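Local coordinates for protein phosphoribosylformylglycinamidine cyclo-ligase (Thermus thermophilus HB8, PDB 5AVM) that probably catalyses the ATP-dependent ring closure of formylglycinamidine ribonucleotide to 5-aminoimidazole ribonucleotide, a step of de novo purine biosynthesis, at residues Leu51-Leu56 with Val159-Arg164; Leu180-Pro185 with Val293-Leu298; Ser269-Pro274 with Glu317-Gly322. One frame throughout, in Å; residues are numbered along the deposited sequence.

Interaction 1. Residues Leu51-Leu56 with Val159-Arg164; sequences LEEPVL and VVERSR
Glu-53 reaches across to Arg-162 and Ser-163, while the Glu-161 carboxylate, its side chain crossing that of Glu-53 at about a right angle, meets backbone N-H groups of Leu-51 and Glu-53. Extended beyond CG, the Glu-53 side chain places OE1 where it accepts twice from one residue: Ser-163 N lies 2.8 Å from OE1, nearly along the C-O bond, and Ser-163 OG comes to 2.6 Å of it from above the carboxylate plane. The same carboxylate stacks on the Arg-162 guanidinium, with planes 22° apart and OE1 over the centre. The salt bridge from Glu-53 OE2 to Arg-162 NH2, at 3.5 Å, is therefore one of charge alone. Glu-161 is bent at chi2 (-73°), which turns OE2 back to take Glu-53 N on its syn side at 2.8 Å, though tilted from the carboxylate plane; Leu-51 N adds a weak bond. Val-55 carries the regular part: its N donates to Val-160 O at 2.7 Å and its O accepts from Val-160 N. Such reciprocal bonds define an antiparallel hydrogen-bonded pair, here on the N-terminal sheet's outermost strand within this chain, where Leu-56 packs on Phe-100 of the second subunit, consistent with the intersubunit beta barrel of PurM dimers.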
loop_
_atom_site.group_PDB
_atom_site.type_symbol
_atom_site.label_atom_id
_atom_site.label_comp_id
_atom_site.label_asym_id
_atom_site.label_seq_id
_atom_site.Cartn_x
_atom_site.Cartn_y
_atom_site.Cartn_z
ATOM N N LEU B 51 -12.743 23.800 -13.888
ATOM C CA LEU B 51 -12.115 24.940 -13.150
ATOM C C LEU B 51 -12.686 25.070 -11.729
ATOM O O LEU B 51 -13.870 25.363 -11.543
ATOM C CB LEU B 51 -12.331 26.244 -13.939
ATOM C CG LEU B 51 -11.578 27.520 -13.535
ATOM C CD1 LEU B 51 -11.574 28.503 -14.697
ATOM C CD2 LEU B 51 -12.215 28.143 -12.307
ATOM N N GLU B 52 -11.838 24.827 -10.733
ATOM C CA GLU B 52 -12.219 24.922 -9.322
ATOM C C GLU B 52 -13.110 23.803 -8.759
ATOM O O GLU B 52 -14.051 24.063 -8.005
ATOM C CB GLU B 52 -12.863 26.290 -9.039
ATOM C CG GLU B 52 -13.101 26.572 -7.553
ATOM C CD GLU B 52 -13.496 28.014 -7.263
ATOM O OE1 GLU B 52 -13.932 28.287 -6.122
ATOM O OE2 GLU B 52 -13.365 28.875 -8.159
ATOM N N GLU B 53 -12.812 22.560 -9.132
ATOM C CA GLU B 53 -13.536 21.393 -8.624
ATOM C C GLU B 53 -12.552 20.234 -8.488
ATOM O O GLU B 53 -12.752 19.173 -9.069
ATOM C CB GLU B 53 -14.703 20.986 -9.542
ATOM C CG GLU B 53 -14.655 21.504 -10.985
ATOM C CD GLU B 53 -15.905 21.133 -11.794
ATOM O OE1 GLU B 53 -16.044 19.957 -12.183
ATOM O OE2 GLU B 53 -16.759 22.013 -12.035
ATOM N N PRO B 54 -11.469 20.431 -7.711
ATOM C CA PRO B 54 -10.458 19.393 -7.510
ATOM C C PRO B 54 -10.951 18.225 -6.668
ATOM O O PRO B 54 -11.587 18.415 -5.630
ATOM C CB PRO B 54 -9.315 20.156 -6.846
ATOM C CG PRO B 54 -10.040 21.168 -6.022
ATOM C CD PRO B 54 -11.107 21.657 -6.967
ATOM N N VAL B 55 -10.658 17.014 -7.130
ATOM C CA VAL B 55 -11.060 15.805 -6.427
ATOM C C VAL B 55 -9.827 14.960 -6.170
ATOM O O VAL B 55 -9.074 14.660 -7.094
ATOM C CB VAL B 55 -12.052 14.958 -7.265
ATOM C CG1 VAL B 55 -12.422 13.687 -6.514
ATOM C CG2 VAL B 55 -13.298 15.786 -7.602
ATOM N N LEU B 56 -9.610 14.586 -4.916
ATOM C CA LEU B 56 -8.475 13.749 -4.598
ATOM C C LEU B 56 -8.782 12.321 -5.027
ATOM O O LEU B 56 -9.857 11.783 -4.747
ATOM C CB LEU B 56 -8.171 13.780 -3.100
ATOM C CG LEU B 56 -7.660 15.100 -2.513
ATOM C CD1 LEU B 56 -7.331 14.902 -1.045
ATOM C CD2 LEU B 56 -6.429 15.569 -3.267
ATOM N N VAL B 159 -4.872 14.297 -8.492
ATOM C CA VAL B 159 -5.986 15.226 -8.434
ATOM C C VAL B 159 -6.610 15.359 -9.819
ATOM O O VAL B 159 -5.927 15.239 -10.831
ATOM C CB VAL B 159 -5.505 16.615 -7.899
ATOM C CG1 VAL B 159 -4.501 17.244 -8.876
ATOM C CG2 VAL B 159 -6.698 17.529 -7.648
ATOM N N VAL B 160 -7.916 15.587 -9.858
ATOM C CA VAL B 160 -8.636 15.730 -11.118
ATOM C C VAL B 160 -9.866 16.622 -10.910
ATOM O O VAL B 160 -10.452 16.629 -9.830
ATOM C CB VAL B 160 -9.084 14.341 -11.633
ATOM C CG1 VAL B 160 -9.977 13.674 -10.602
ATOM C CG2 VAL B 160 -9.792 14.474 -12.977
ATOM N N GLU B 161 -10.238 17.397 -11.923
ATOM C CA GLU B 161 -11.421 18.249 -11.812
ATOM C C GLU B 161 -12.600 17.311 -12.007
ATOM O O GLU B 161 -12.638 16.553 -12.976
ATOM C CB GLU B 161 -11.411 19.336 -12.885
ATOM C CG GLU B 161 -10.241 20.306 -12.762
ATOM C CD GLU B 161 -10.385 21.272 -11.599
ATOM O OE1 GLU B 161 -9.428 21.399 -10.800
ATOM O OE2 GLU B 161 -11.454 21.910 -11.492
ATOM N N ARG B 162 -13.551 17.365 -11.080
ATOM C CA ARG B 162 -14.723 16.490 -11.097
ATOM C C ARG B 162 -15.379 16.264 -12.451
ATOM O O ARG B 162 -15.603 15.124 -12.858
ATOM C CB ARG B 162 -15.770 17.009 -10.113
ATOM C CG ARG B 162 -16.916 16.038 -9.829
ATOM C CD ARG B 162 -18.239 16.709 -10.136
ATOM N NE ARG B 162 -18.226 18.101 -9.702
ATOM C CZ ARG B 162 -18.912 19.071 -10.288
ATOM N NH1 ARG B 162 -19.670 18.807 -11.338
ATOM N NH2 ARG B 162 -18.836 20.310 -9.825
ATOM N N SER B 163 -15.696 17.339 -13.158
ATOM C CA SER B 163 -16.351 17.179 -14.444
ATOM C C SER B 163 -15.424 16.673 -15.552
ATOM O O SER B 163 -15.874 16.401 -16.665
ATOM C CB SER B 163 -17.037 18.491 -14.851
ATOM O OG SER B 163 -16.168 19.593 -14.707
ATOM N N ARG B 164 -14.137 16.523 -15.251
ATOM C CA ARG B 164 -13.193 16.034 -16.252
ATOM C C ARG B 164 -12.700 14.637 -15.939
ATOM O O ARG B 164 -11.697 14.183 -16.495
ATOM C CB ARG B 164 -12.010 16.990 -16.388
ATOM C CG ARG B 164 -12.370 18.238 -17.150
ATOM C CD ARG B 164 -11.251 19.241 -17.178
ATOM N NE ARG B 164 -11.689 20.462 -17.847
ATOM C CZ ARG B 164 -11.171 21.664 -17.626
ATOM N NH1 ARG B 164 -10.187 21.816 -16.745
ATOM N NH2 ARG B 164 -11.646 22.718 -18.278
#

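Interaction 2. Residues Leu180-Pro185 with Val293-Leu298; sequences LPSSGP and VFNMGL
Ser-182 and Asn-295 point their side chains at each other, and the Asn-295 amide serves both as the head of an Asx turn and as a bridge to the 180-185 loop. The turn is closed by Gly-297 N, which donates to Asn-295 OD1 at 2.7 Å. It is nested in a type I' beta turn from Asn-295 to Leu-298, through which the chain passes from helix 287-293 into strand 298-304. Gly-297 N meets OD1 in the carbonyl plane of the side chain, whereas Ser-182 OG comes from above, 46° out of that plane, and donates at 2.8 Å. Two donors thus grip one buried oxygen. The other end of the amide faces a different part of the loop: Asn-295 ND2 donates to Gly-184 O at 3.0 Å, nearly straight (164°), with the acceptor in the amide plane. Bonds at both ends fix the amide's rotation and leave little doubt which end is oxygen. The torsion that sets this up is chi1 of Asn-295 (62°), which holds CG between its backbone N and carbonyl carbon and presents the amide to the loop, while Phe-276 and Ile-244 pack against the side chain. Beside it, Ser-182 N donates to Gly-297 O at 3.1 Å, extending the antiparallel approach of Pro-181 and Leu-298. Packing is close here, for Ser-182 OG lies only 3.0 Å from Gly-297 CA. A water oxygen lies 2.9 Å from both Pro-185 O and Asn-295 N; it accepts from the latter and probably donates to the former.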
loop_
_atom_site.group_PDB
_atom_site.type_symbol
_atom_site.label_atom_id
_atom_site.label_comp_id
_atom_site.label_asym_id
_atom_site.label_seq_id
_atom_site.Cartn_x
_atom_site.Cartn_y
_atom_site.Cartn_z
ATOM N N LEU B 180 -2.275 3.337 -26.911
ATOM C CA LEU B 180 -0.944 3.906 -26.774
ATOM C C LEU B 180 -0.085 2.657 -26.597
ATOM O O LEU B 180 -0.407 1.780 -25.787
ATOM C CB LEU B 180 -0.865 4.811 -25.546
ATOM C CG LEU B 180 -1.841 5.988 -25.563
ATOM C CD1 LEU B 180 -1.549 6.889 -24.381
ATOM C CD2 LEU B 180 -1.707 6.755 -26.880
ATOM N N PRO B 181 1.018 2.558 -27.359
ATOM C CA PRO B 181 1.949 1.424 -27.340
ATOM C C PRO B 181 2.642 1.062 -26.034
ATOM O O PRO B 181 3.242 1.909 -25.377
ATOM C CB PRO B 181 2.941 1.788 -28.443
ATOM C CG PRO B 181 3.007 3.281 -28.339
ATOM C CD PRO B 181 1.547 3.650 -28.202
ATOM N N SER B 182 2.561 -0.216 -25.682
ATOM C CA SER B 182 3.199 -0.724 -24.478
ATOM C C SER B 182 4.670 -0.938 -24.814
ATOM O O SER B 182 5.028 -1.030 -25.991
ATOM C CB SER B 182 2.560 -2.047 -24.040
ATOM O OG SER B 182 2.925 -3.113 -24.895
ATOM N N SER B 183 5.514 -1.018 -23.787
ATOM C CA SER B 183 6.954 -1.192 -23.968
ATOM C C SER B 183 7.376 -2.642 -23.825
ATOM O O SER B 183 8.566 -2.959 -23.789
ATOM C CB SER B 183 7.706 -0.378 -22.927
ATOM O OG SER B 183 7.547 -0.983 -21.657
ATOM N N GLY B 184 6.397 -3.528 -23.736
ATOM C CA GLY B 184 6.701 -4.932 -23.569
ATOM C C GLY B 184 5.669 -5.509 -22.635
ATOM O O GLY B 184 4.537 -5.024 -22.608
ATOM N N PRO B 185 6.020 -6.527 -21.840
ATOM C CA PRO B 185 5.026 -7.105 -20.931
ATOM C C PRO B 185 4.570 -6.149 -19.827
ATOM O O PRO B 185 3.538 -6.366 -19.193
ATOM C CB PRO B 185 5.741 -8.340 -20.379
ATOM C CG PRO B 185 6.755 -8.677 -21.466
ATOM C CD PRO B 185 7.265 -7.313 -21.834
ATOM N N VAL B 293 -3.668 -12.774 -20.663
ATOM C CA VAL B 293 -2.554 -12.600 -19.739
ATOM C C VAL B 293 -1.683 -11.375 -20.055
ATOM O O VAL B 293 -1.263 -10.658 -19.141
ATOM C CB VAL B 293 -1.643 -13.878 -19.727
ATOM C CG1 VAL B 293 -0.420 -13.658 -18.853
ATOM C CG2 VAL B 293 -2.428 -15.079 -19.231
ATOM N N PHE B 294 -1.424 -11.134 -21.341
ATOM C CA PHE B 294 -0.568 -10.026 -21.761
ATOM C C PHE B 294 -1.293 -8.864 -22.423
ATOM O O PHE B 294 -2.403 -9.018 -22.933
ATOM C CB PHE B 294 0.508 -10.549 -22.706
ATOM C CG PHE B 294 1.317 -11.667 -22.135
ATOM C CD1 PHE B 294 2.102 -11.469 -21.005
ATOM C CD2 PHE B 294 1.294 -12.929 -22.721
ATOM C CE1 PHE B 294 2.855 -12.519 -20.463
ATOM C CE2 PHE B 294 2.048 -13.985 -22.181
ATOM C CZ PHE B 294 2.826 -13.775 -21.054
ATOM N N ASN B 295 -0.649 -7.702 -22.427
ATOM C CA ASN B 295 -1.250 -6.515 -23.022
ATOM C C ASN B 295 -1.181 -6.511 -24.549
ATOM O O ASN B 295 -1.801 -5.664 -25.203
ATOM C CB ASN B 295 -0.605 -5.244 -22.462
ATOM C CG ASN B 295 0.878 -5.142 -22.769
ATOM O OD1 ASN B 295 1.296 -5.205 -23.925
ATOM N ND2 ASN B 295 1.681 -4.965 -21.729
ATOM N N MET B 296 -0.431 -7.456 -25.111
ATOM C CA MET B 296 -0.294 -7.588 -26.563
ATOM C C MET B 296 0.080 -6.292 -27.270
ATOM O O MET B 296 -0.235 -6.111 -28.440
ATOM C CB MET B 296 -1.598 -8.131 -27.147
ATOM C CG MET B 296 -2.032 -9.462 -26.547
ATOM S SD MET B 296 -0.935 -10.819 -26.976
ATOM C CE MET B 296 0.398 -10.545 -25.931
ATOM N N GLY B 297 0.758 -5.397 -26.563
ATOM C CA GLY B 297 1.152 -4.132 -27.156
ATOM C C GLY B 297 0.193 -2.994 -26.847
ATOM O O GLY B 297 0.439 -1.845 -27.219
ATOM N N LEU B 298 -0.912 -3.313 -26.179
ATOM C CA LEU B 298 -1.911 -2.314 -25.809
ATOM C C LEU B 298 -1.590 -1.807 -24.404
ATOM O O LEU B 298 -2.038 -2.386 -23.420
ATOM C CB LEU B 298 -3.305 -2.943 -25.836
ATOM C CG LEU B 298 -3.725 -3.532 -27.189
ATOM C CD1 LEU B 298 -4.958 -4.371 -27.033
ATOM C CD2 LEU B 298 -3.962 -2.409 -28.182
HETATM O O HOH W 1 1.437 -7.830 -20.454
#

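Interaction 3. Residues Ser269-Pro274 with Glu317-Gly322; sequences SWPIPP and EGFLVG
A chi1 of -59° sets CG of Phe-319 anti to its carbonyl carbon, beside the backbone N, and this carries the ring to Pro-271, whose own ring comes from the opposite direction. Pro-271 CD sits 3.3 Å from the centroid of the Phe-319 ring and 14° off its normal, so the contact is a CH-pi interaction over the face. Pro-271 CG leans toward the far end of the ring, reaching Phe-319 CZ at 3.3 Å. At the near end, Ser-269 O lies 3.5 Å from Phe-319 CB, and the two CB atoms of Trp-270 and Phe-319 are 4.0 Å apart. Replacing Phe-319 by an alanine would probably leave Pro-271 CD and CG without the aromatic face they rest on and open a gap beside the proline ring. The strand involved, 319-326, runs between strands 176-181 and 261-265 in the six-stranded mixed sheet of the C-terminal alpha/beta domain; the 269-274 loop leads from strand 261-265 to helix 275-283 and crosses the face that bears Phe-319 and Val-321. Leu-320, the residue between them, points away, in keeping with strand alternation. Val-321 fills the next position along: its CG1 meets Trp-270 CB at 3.8 Å, approaching the indole obliquely, and the two side chains cross at about a right angle. Ser-269 also points at the strand, with OG 3.2 Å from Val-321 CB, a close contact with a carbon. Two polar side-chain atoms of the loop have partners outside the contact: Ser-269 OG hydrogen-bonds to Arg-266 O, and Trp-270, whose indole also packs on Tyr-291, hydrogen-bonds through NE1 to Met-296 O.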
loop_
_atom_site.group_PDB
_atom_site.type_symbol
_atom_site.label_atom_id
_atom_site.label_comp_id
_atom_site.label_asym_id
_atom_site.label_seq_id
_atom_site.Cartn_x
_atom_site.Cartn_y
_atom_site.Cartn_z
ATOM N N SER B 269 -4.059 -3.701 -36.114
ATOM C CA SER B 269 -4.195 -2.254 -36.241
ATOM C C SER B 269 -3.184 -1.535 -35.361
ATOM O O SER B 269 -3.134 -0.304 -35.330
ATOM C CB SER B 269 -5.619 -1.807 -35.882
ATOM O OG SER B 269 -6.024 -2.310 -34.625
ATOM N N TRP B 270 -2.366 -2.317 -34.661
ATOM C CA TRP B 270 -1.346 -1.766 -33.778
ATOM C C TRP B 270 -0.138 -2.698 -33.710
ATOM O O TRP B 270 -0.261 -3.912 -33.908
ATOM C CB TRP B 270 -1.929 -1.559 -32.371
ATOM C CG TRP B 270 -1.980 -2.807 -31.538
ATOM C CD1 TRP B 270 -1.007 -3.272 -30.702
ATOM C CD2 TRP B 270 -3.035 -3.775 -31.500
ATOM N NE1 TRP B 270 -1.386 -4.468 -30.149
ATOM C CE2 TRP B 270 -2.627 -4.803 -30.622
ATOM C CE3 TRP B 270 -4.284 -3.878 -32.128
ATOM C CZ2 TRP B 270 -3.420 -5.920 -30.353
ATOM C CZ3 TRP B 270 -5.075 -4.993 -31.859
ATOM C CH2 TRP B 270 -4.637 -5.999 -30.978
ATOM N N PRO B 271 1.051 -2.135 -33.436
ATOM C CA PRO B 271 2.318 -2.865 -33.327
ATOM C C PRO B 271 2.388 -3.728 -32.065
ATOM O O PRO B 271 2.185 -3.235 -30.956
ATOM C CB PRO B 271 3.362 -1.751 -33.295
ATOM C CG PRO B 271 2.686 -0.608 -33.964
ATOM C CD PRO B 271 1.301 -0.687 -33.410
ATOM N N ILE B 272 2.683 -5.013 -32.238
ATOM C CA ILE B 272 2.791 -5.926 -31.110
ATOM C C ILE B 272 4.262 -6.175 -30.798
ATOM O O ILE B 272 5.010 -6.621 -31.663
ATOM C CB ILE B 272 2.108 -7.276 -31.427
ATOM C CG1 ILE B 272 0.629 -7.045 -31.743
ATOM C CG2 ILE B 272 2.263 -8.234 -30.251
ATOM C CD1 ILE B 272 -0.148 -8.311 -32.048
ATOM N N PRO B 273 4.709 -5.859 -29.566
ATOM C CA PRO B 273 6.118 -6.097 -29.245
ATOM C C PRO B 273 6.478 -7.508 -29.708
ATOM O O PRO B 273 5.657 -8.415 -29.609
ATOM C CB PRO B 273 6.147 -5.953 -27.724
ATOM C CG PRO B 273 5.158 -4.870 -27.496
ATOM C CD PRO B 273 4.011 -5.264 -28.412
ATOM N N PRO B 274 7.703 -7.709 -30.222
ATOM C CA PRO B 274 8.148 -9.022 -30.703
ATOM C C PRO B 274 8.319 -10.082 -29.619
ATOM O O PRO B 274 8.272 -11.287 -29.900
ATOM C CB PRO B 274 9.463 -8.697 -31.396
ATOM C CG PRO B 274 10.008 -7.598 -30.533
ATOM C CD PRO B 274 8.792 -6.721 -30.321
ATOM N N GLU B 317 1.799 9.392 -30.200
ATOM C CA GLU B 317 2.088 8.129 -30.868
ATOM C C GLU B 317 0.982 7.137 -30.514
ATOM O O GLU B 317 1.044 6.478 -29.483
ATOM C CB GLU B 317 3.442 7.608 -30.381
ATOM C CG GLU B 317 3.900 6.299 -30.989
ATOM C CD GLU B 317 5.337 5.978 -30.618
ATOM O OE1 GLU B 317 6.216 6.823 -30.895
ATOM O OE2 GLU B 317 5.592 4.889 -30.056
ATOM N N GLY B 318 -0.032 7.035 -31.366
ATOM C CA GLY B 318 -1.128 6.126 -31.086
ATOM C C GLY B 318 -1.596 5.353 -32.295
ATOM O O GLY B 318 -1.031 5.484 -33.374
ATOM N N PHE B 319 -2.639 4.553 -32.116
ATOM C CA PHE B 319 -3.177 3.741 -33.198
ATOM C C PHE B 319 -4.689 3.559 -33.076
ATOM O O PHE B 319 -5.172 3.074 -32.048
ATOM C CB PHE B 319 -2.512 2.361 -33.178
ATOM C CG PHE B 319 -1.019 2.402 -33.336
ATOM C CD1 PHE B 319 -0.441 2.443 -34.604
ATOM C CD2 PHE B 319 -0.192 2.423 -32.217
ATOM C CE1 PHE B 319 0.938 2.504 -34.755
ATOM C CE2 PHE B 319 1.191 2.484 -32.353
ATOM C CZ PHE B 319 1.759 2.525 -33.625
ATOM N N LEU B 320 -5.438 3.949 -34.107
ATOM C CA LEU B 320 -6.886 3.754 -34.080
ATOM C C LEU B 320 -7.015 2.246 -34.219
ATOM O O LEU B 320 -6.546 1.670 -35.198
ATOM C CB LEU B 320 -7.563 4.463 -35.261
ATOM C CG LEU B 320 -9.080 4.265 -35.425
ATOM C CD1 LEU B 320 -9.813 4.698 -34.175
ATOM C CD2 LEU B 320 -9.571 5.060 -36.617
ATOM N N VAL B 321 -7.643 1.601 -33.247
ATOM C CA VAL B 321 -7.746 0.152 -33.281
ATOM C C VAL B 321 -9.141 -0.419 -33.099
ATOM O O VAL B 321 -9.294 -1.620 -32.895
ATOM C CB VAL B 321 -6.831 -0.459 -32.205
ATOM C CG1 VAL B 321 -5.409 0.055 -32.387
ATOM C CG2 VAL B 321 -7.343 -0.093 -30.822
ATOM N N GLY B 322 -10.160 0.425 -33.170
ATOM C CA GLY B 322 -11.498 -0.098 -32.996
ATOM C C GLY B 322 -12.616 0.906 -32.834
ATOM O O GLY B 322 -12.492 2.076 -33.193
#

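Interaction 1 is a surface contact on the N-terminal sheet's outermost strand within this chain, its centre about 30 and 31 Å from the centres of interactions 2 and 3, and it relies on charged side chains beside paired strands. Interactions 2 and 3 share the C-terminal sheet, in which strands 176-181 and 319-326 are neighbours, and their centres lie about 9 Å apart. They touch directly, with Gly-297 CA 3.3 Å from Pro-273 CD. Interaction 2, buried, joins the end of strand 176-181 and its following loop to the turn before strand 298-304 through uncharged amide, hydroxyl and backbone groups; interaction 3, partly buried, is carried by aromatic and aliphatic carbon contacts.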